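Local coordinates for protein putative polyketide cyclase SMa1630 (Sinorhizobium meliloti 1021, PDB 4U13) that is of unknown function but, as a SnoaL-like protein of the NTF2 clan, may act as a polyketide cyclase, at residues D15-N20 / Y61-L66; R78-G83 / P89-Y94. All blocks are in the same frame, centred on the assembly; numbering follows the deposited sequence.

Interaction 1 (D15-N20 / Y61-L66)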
loop_
_atom_site.group_PDB
_atom_site.type_symbol
_atom_site.label_atom_id
_atom_site.label_comp_id
_atom_site.label_asym_id
_atom_site.label_seq_id
_atom_site.Cartn_x
_atom_site.Cartn_y
_atom_site.Cartn_z
ATOM N N ASP A 15 -3.737 4.394 -2.310
ATOM C CA ASP A 15 -2.532 4.718 -1.470
ATOM C C ASP A 15 -2.930 5.580 -0.279
ATOM O O ASP A 15 -2.461 5.396 0.890
ATOM C CB ASP A 15 -1.481 5.497 -2.260
ATOM C CG ASP A 15 -0.674 4.611 -3.257
ATOM O OD1 ASP A 15 -0.424 3.423 -2.962
ATOM O OD2 ASP A 15 -0.253 5.111 -4.333
ATOM N N ALA A 16 -3.832 6.486 -0.585
ATOM C CA ALA A 16 -4.344 7.410 0.412
ATOM C C ALA A 16 -5.325 6.764 1.372
ATOM O O ALA A 16 -5.254 7.005 2.568
ATOM C CB ALA A 16 -5.020 8.580 -0.287
ATOM N N ASP A 17 -6.239 5.965 0.827
ATOM C CA ASP A 17 -7.111 5.147 1.622
ATOM C C ASP A 17 -6.257 4.320 2.582
ATOM O O ASP A 17 -6.413 4.315 3.771
ATOM C CB ASP A 17 -7.915 4.236 0.694
ATOM C CG ASP A 17 -8.996 3.451 1.410
ATOM O OD1 ASP A 17 -9.465 3.912 2.457
ATOM O OD2 ASP A 17 -9.430 2.387 0.895
ATOM N N SER A 18 -5.318 3.631 2.046
ATOM C CA SER A 18 -4.434 2.751 2.800
ATOM C C SER A 18 -3.539 3.452 3.878
ATOM O O SER A 18 -3.186 2.865 4.886
ATOM C CB SER A 18 -3.661 1.990 1.778
ATOM O OG SER A 18 -2.586 1.341 2.385
ATOM N N CYS A 19 -3.069 4.668 3.599
ATOM C CA CYS A 19 -2.186 5.393 4.529
ATOM C C CYS A 19 -2.930 6.342 5.416
ATOM O O CYS A 19 -2.307 7.099 6.169
ATOM C CB CYS A 19 -1.123 6.149 3.731
ATOM S SG CYS A 19 0.069 5.005 2.848
ATOM N N ASN A 20 -4.260 6.277 5.386
ATOM C CA ASN A 20 -5.110 7.201 6.114
ATOM C C ASN A 20 -4.714 8.636 5.805
ATOM O O ASN A 20 -4.570 9.402 6.687
ATOM C CB ASN A 20 -5.051 6.980 7.637
ATOM C CG ASN A 20 -5.579 5.615 8.075
ATOM O OD1 ASN A 20 -6.521 5.099 7.506
ATOM N ND2 ASN A 20 -4.959 5.023 9.065
ATOM N N TYR A 61 -10.716 -0.838 8.102
ATOM C CA TYR A 61 -10.559 -1.789 6.995
ATOM C C TYR A 61 -9.278 -1.568 6.208
ATOM O O TYR A 61 -8.751 -0.485 6.182
ATOM C CB TYR A 61 -11.723 -1.665 6.003
ATOM C CG TYR A 61 -11.785 -0.288 5.331
ATOM C CD1 TYR A 61 -12.492 0.758 5.911
ATOM C CD2 TYR A 61 -11.116 -0.045 4.141
ATOM C CE1 TYR A 61 -12.528 1.998 5.330
ATOM C CE2 TYR A 61 -11.177 1.201 3.517
ATOM C CZ TYR A 61 -11.869 2.247 4.123
ATOM O OH TYR A 61 -11.951 3.523 3.526
ATOM N N VAL A 62 -8.876 -2.609 5.498
ATOM C CA VAL A 62 -7.892 -2.560 4.458
ATOM C C VAL A 62 -8.595 -2.966 3.104
ATOM O O VAL A 62 -9.191 -4.024 3.024
ATOM C CB VAL A 62 -6.744 -3.537 4.872
ATOM C CG1 VAL A 62 -5.858 -3.987 3.704
ATOM C CG2 VAL A 62 -5.876 -2.935 5.983
ATOM N N ALA A 63 -8.528 -2.117 2.066
ATOM C CA ALA A 63 -8.902 -2.444 0.688
ATOM C C ALA A 63 -7.671 -2.717 -0.145
ATOM O O ALA A 63 -6.843 -1.861 -0.321
ATOM C CB ALA A 63 -9.676 -1.315 0.051
ATOM N N GLU A 64 -7.551 -3.920 -0.693
ATOM C CA GLU A 64 -6.359 -4.313 -1.412
ATOM C C GLU A 64 -6.742 -4.615 -2.875
ATOM O O GLU A 64 -7.393 -5.611 -3.115
ATOM C CB GLU A 64 -5.756 -5.530 -0.706
ATOM C CG GLU A 64 -4.762 -6.324 -1.542
ATOM C CD GLU A 64 -4.292 -7.608 -0.868
ATOM O OE1 GLU A 64 -5.023 -8.200 -0.007
ATOM O OE2 GLU A 64 -3.190 -8.058 -1.254
ATOM N N PRO A 65 -6.362 -3.752 -3.844
ATOM C CA PRO A 65 -6.693 -4.076 -5.227
ATOM C C PRO A 65 -6.096 -5.426 -5.674
ATOM O O PRO A 65 -4.947 -5.726 -5.348
ATOM C CB PRO A 65 -6.074 -2.945 -6.020
ATOM C CG PRO A 65 -5.809 -1.863 -5.024
ATOM C CD PRO A 65 -5.554 -2.527 -3.738
ATOM N N LEU A 66 -6.910 -6.245 -6.353
ATOM C CA LEU A 66 -6.501 -7.565 -6.816
ATOM C C LEU A 66 -6.397 -7.678 -8.338
ATOM O O LEU A 66 -5.636 -8.473 -8.822
ATOM C CB LEU A 66 -7.521 -8.616 -6.381
ATOM C CG LEU A 66 -7.710 -8.812 -4.880
ATOM C CD1 LEU A 66 -8.734 -9.923 -4.639
ATOM C CD2 LEU A 66 -6.369 -9.104 -4.205
HETATM O O HOH W 1 -7.274 0.536 2.095
#

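Interaction 2 (R78-G83 / P89-Y94)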
loop_
_atom_site.group_PDB
_atom_site.type_symbol
_atom_site.label_atom_id
_atom_site.label_comp_id
_atom_site.label_asym_id
_atom_site.label_seq_id
_atom_site.Cartn_x
_atom_site.Cartn_y
_atom_site.Cartn_z
ATOM N N ARG A 78 -11.368 -4.859 -8.719
ATOM C CA ARG A 78 -11.791 -5.794 -7.709
ATOM C C ARG A 78 -10.853 -5.611 -6.522
ATOM O O ARG A 78 -9.592 -5.678 -6.681
ATOM C CB ARG A 78 -11.740 -7.233 -8.195
ATOM C CG ARG A 78 -12.853 -7.562 -9.172
ATOM C CD ARG A 78 -12.678 -8.982 -9.716
ATOM N NE ARG A 78 -12.720 -10.004 -8.636
ATOM C CZ ARG A 78 -13.831 -10.634 -8.219
ATOM N NH1 ARG A 78 -15.003 -10.327 -8.767
ATOM N NH2 ARG A 78 -13.766 -11.549 -7.244
ATOM N N ALA A 79 -11.435 -5.405 -5.332
ATOM C CA ALA A 79 -10.596 -5.235 -4.174
ATOM C C ALA A 79 -11.023 -6.091 -2.996
ATOM O O ALA A 79 -12.214 -6.259 -2.716
ATOM C CB ALA A 79 -10.507 -3.756 -3.812
ATOM N N LYS A 80 -10.048 -6.690 -2.327
ATOM C CA LYS A 80 -10.354 -7.501 -1.170
ATOM C C LYS A 80 -10.439 -6.528 -0.022
ATOM O O LYS A 80 -9.542 -5.743 0.223
ATOM C CB LYS A 80 -9.320 -8.570 -0.907
ATOM C CG LYS A 80 -9.819 -9.569 0.135
ATOM C CD LYS A 80 -8.758 -10.606 0.518
ATOM C CE LYS A 80 -7.732 -10.018 1.470
ATOM N NZ LYS A 80 -6.422 -10.717 1.351
ATOM N N VAL A 81 -11.571 -6.537 0.636
ATOM C CA VAL A 81 -11.797 -5.671 1.793
ATOM C C VAL A 81 -11.814 -6.518 3.054
ATOM O O VAL A 81 -12.523 -7.498 3.147
ATOM C CB VAL A 81 -13.111 -4.903 1.647
ATOM C CG1 VAL A 81 -13.298 -4.008 2.816
ATOM C CG2 VAL A 81 -13.046 -4.131 0.342
ATOM N N SER A 82 -11.073 -6.089 4.047
ATOM C CA SER A 82 -10.804 -6.905 5.185
ATOM C C SER A 82 -10.966 -5.994 6.389
ATOM O O SER A 82 -10.492 -4.860 6.359
ATOM C CB SER A 82 -9.342 -7.355 5.037
ATOM O OG SER A 82 -9.040 -8.396 5.923
ATOM N N GLY A 83 -11.585 -6.476 7.465
ATOM C CA GLY A 83 -11.654 -5.669 8.716
ATOM C C GLY A 83 -12.632 -6.158 9.770
ATOM O O GLY A 83 -13.089 -7.303 9.723
ATOM N N PRO A 89 -13.299 -11.519 5.279
ATOM C CA PRO A 89 -13.064 -10.448 4.245
ATOM C C PRO A 89 -14.027 -10.627 3.053
ATOM O O PRO A 89 -14.534 -11.722 2.835
ATOM C CB PRO A 89 -11.642 -10.758 3.782
ATOM C CG PRO A 89 -11.578 -12.303 3.848
ATOM C CD PRO A 89 -12.506 -12.742 4.983
ATOM N N VAL A 90 -14.298 -9.569 2.317
ATOM C CA VAL A 90 -15.205 -9.647 1.183
ATOM C C VAL A 90 -14.575 -8.994 -0.039
ATOM O O VAL A 90 -13.762 -8.081 0.076
ATOM C CB VAL A 90 -16.552 -9.001 1.525
ATOM C CG1 VAL A 90 -16.416 -7.506 1.697
ATOM C CG2 VAL A 90 -17.575 -9.333 0.460
ATOM N N THR A 91 -14.895 -9.503 -1.222
ATOM C CA THR A 91 -14.348 -8.945 -2.427
ATOM C C THR A 91 -15.355 -8.063 -3.083
ATOM O O THR A 91 -16.460 -8.458 -3.260
ATOM C CB THR A 91 -13.877 -9.996 -3.397
ATOM O OG1 THR A 91 -12.750 -10.670 -2.837
ATOM C CG2 THR A 91 -13.349 -9.303 -4.625
ATOM N N LEU A 92 -14.940 -6.856 -3.483
ATOM C CA LEU A 92 -15.852 -5.843 -4.027
ATOM C C LEU A 92 -15.313 -5.256 -5.307
ATOM O O LEU A 92 -14.122 -5.258 -5.530
ATOM C CB LEU A 92 -16.015 -4.675 -3.021
ATOM C CG LEU A 92 -16.845 -4.988 -1.782
ATOM C CD1 LEU A 92 -16.762 -3.902 -0.710
ATOM C CD2 LEU A 92 -18.285 -5.207 -2.232
ATOM N N THR A 93 -16.216 -4.706 -6.106
ATOM C CA THR A 93 -15.844 -4.007 -7.301
ATOM C C THR A 93 -15.986 -2.519 -7.114
ATOM O O THR A 93 -17.056 -2.024 -6.806
ATOM C CB THR A 93 -16.681 -4.461 -8.522
ATOM O OG1 THR A 93 -16.449 -5.858 -8.753
ATOM C CG2 THR A 93 -16.256 -3.671 -9.788
ATOM N N TYR A 94 -14.867 -1.832 -7.280
ATOM C CA TYR A 94 -14.820 -0.372 -7.278
ATOM C C TYR A 94 -14.843 0.162 -8.727
ATOM O O TYR A 94 -13.870 -0.024 -9.463
ATOM C CB TYR A 94 -13.523 0.091 -6.592
ATOM C CG TYR A 94 -13.478 0.035 -5.059
ATOM C CD1 TYR A 94 -13.727 -1.165 -4.350
ATOM C CD2 TYR A 94 -13.157 1.176 -4.321
ATOM C CE1 TYR A 94 -13.674 -1.218 -2.956
ATOM C CE2 TYR A 94 -13.088 1.143 -2.928
ATOM C CZ TYR A 94 -13.342 -0.056 -2.243
ATOM O OH TYR A 94 -13.253 -0.075 -0.867
HETATM O O HOH W 2 -11.785 -12.782 -5.253
#

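Interaction 1 (D15-N20 / Y61-L66)
Asp17 and Tyr61 meet through their polar ends. The two side chains cross at about a right angle, and the carboxylate and ring planes are turned 47° apart. Asp17 OD1 takes a weak hydrogen bond from Tyr61 OH at 2.7 Å. This oxygen approaches the ring obliquely. The other oxygen, OD2, lies in the ring plane at its edge, 3.4 Å from Tyr61 CE2. The carboxylate thus spans one corner of the ring, from the hydroxyl to the neighbouring edge carbon. The same oxygen touches the methyl of Ala63, with OD2 and CB 3.8 Å apart.

The torsion of Asp17 (chi1 -173°) sets CG opposite the backbone N, and the carboxylate reaches out from helix 8-19 to the strand. Tyr61 holds its CG between backbone N and carbonyl carbon (chi1 63°), which brings the ring to the carboxylate although its CB does not point at the helix.

This is the helix-over-sheet packing of the NTF2-like fold, in which helices lie against one face of a strongly curved sheet. Here the end of helix 8-19 meets the start of strand 62-71, an outermost strand of the sheet within the chain. A Schellman motif at Asn20, with positive phi, closes this helix.

Water 1 makes a second link. It accepts from Ala63 N at 2.9 Å and gives a weak bond to Asp17 OD2 at 3.1 Å. Both carboxylate oxygens are therefore engaged. OD1 also accepts a hydrogen bond from Trp52 NE1 of helix 44-59, its stronger partner, and the two donors together should help fix the rotation of the buried carboxylate. Lys56 of that helix bonds to Asp17 O and makes a cation-pi contact with Tyr61. Cys19 forms a disulfide with Cys19 of the second subunit.

Interaction 2 (R78-G83 / P89-Y94)
Strands 78-82 and 90-94 run antiparallel, their axes 4.5 Å apart at closest approach, with an angle of 142° between their directions. Two hydrogen-bonded pairs, Ala79 with Leu92 and Val81 with Val90, give four backbone bonds. Ala79 N to Leu92 O and Val81 N to Val90 O are both 2.7 Å. The pairs Arg78 with Thr93 and Lys80 with Thr91 alternate with them.

On the face of Ala79, Val81, Val90 and Leu92 the contact is apolar. Val81 CG2 lies 3.9 Å from Leu92 CD1, and the two side chains cross obliquely. The same methyl sits at the edge of the Tyr94 ring, near its plane. Ala79 CB is 4.1 Å from Tyr94 CE1.

On the other face Arg78 bends at chi3 (61°) and passes over Thr91 at about a right angle. Thr91 CG2 lies against one face of the guanidinium, 3.5 Å from Arg78 NH2. Water 2, in the guanidinium plane, accepts from NH2 at 3.1 Å and has a weak, longer bond with Thr91 OG1. Pro89, after a cis peptide bond, puts CB 4.2 Å from Lys80 CG. Lys80 NZ forms a salt bridge with Glu64 and a hydrogen bond with Gln2 of the second subunit.

The twisted antiparallel hairpin is part of the curved sheet of the NTF2-like fold.

Overall arrangement
From the N terminus, helix 8-19 supplies the first half of interaction 1. The chain then runs through helix 22-26, the strands between 29 and 43 and helix 44-59, and the 40 residues between the segments are closed off at strand 62-71. Interaction 2 follows in series and neither nests in the first nor crosses it. It closes a short hairpin, with five residues between segments 78-83 and 89-94. The two contacts have centres about 10 Å apart and touch, because strands 62-71 and 74-82 are neighbours in the sheet. Probable backbone hydrogen bonds join Val62 to Ser82 and Leu66 to Arg78. Together the contacts tie the N-terminal helix to three successive strands.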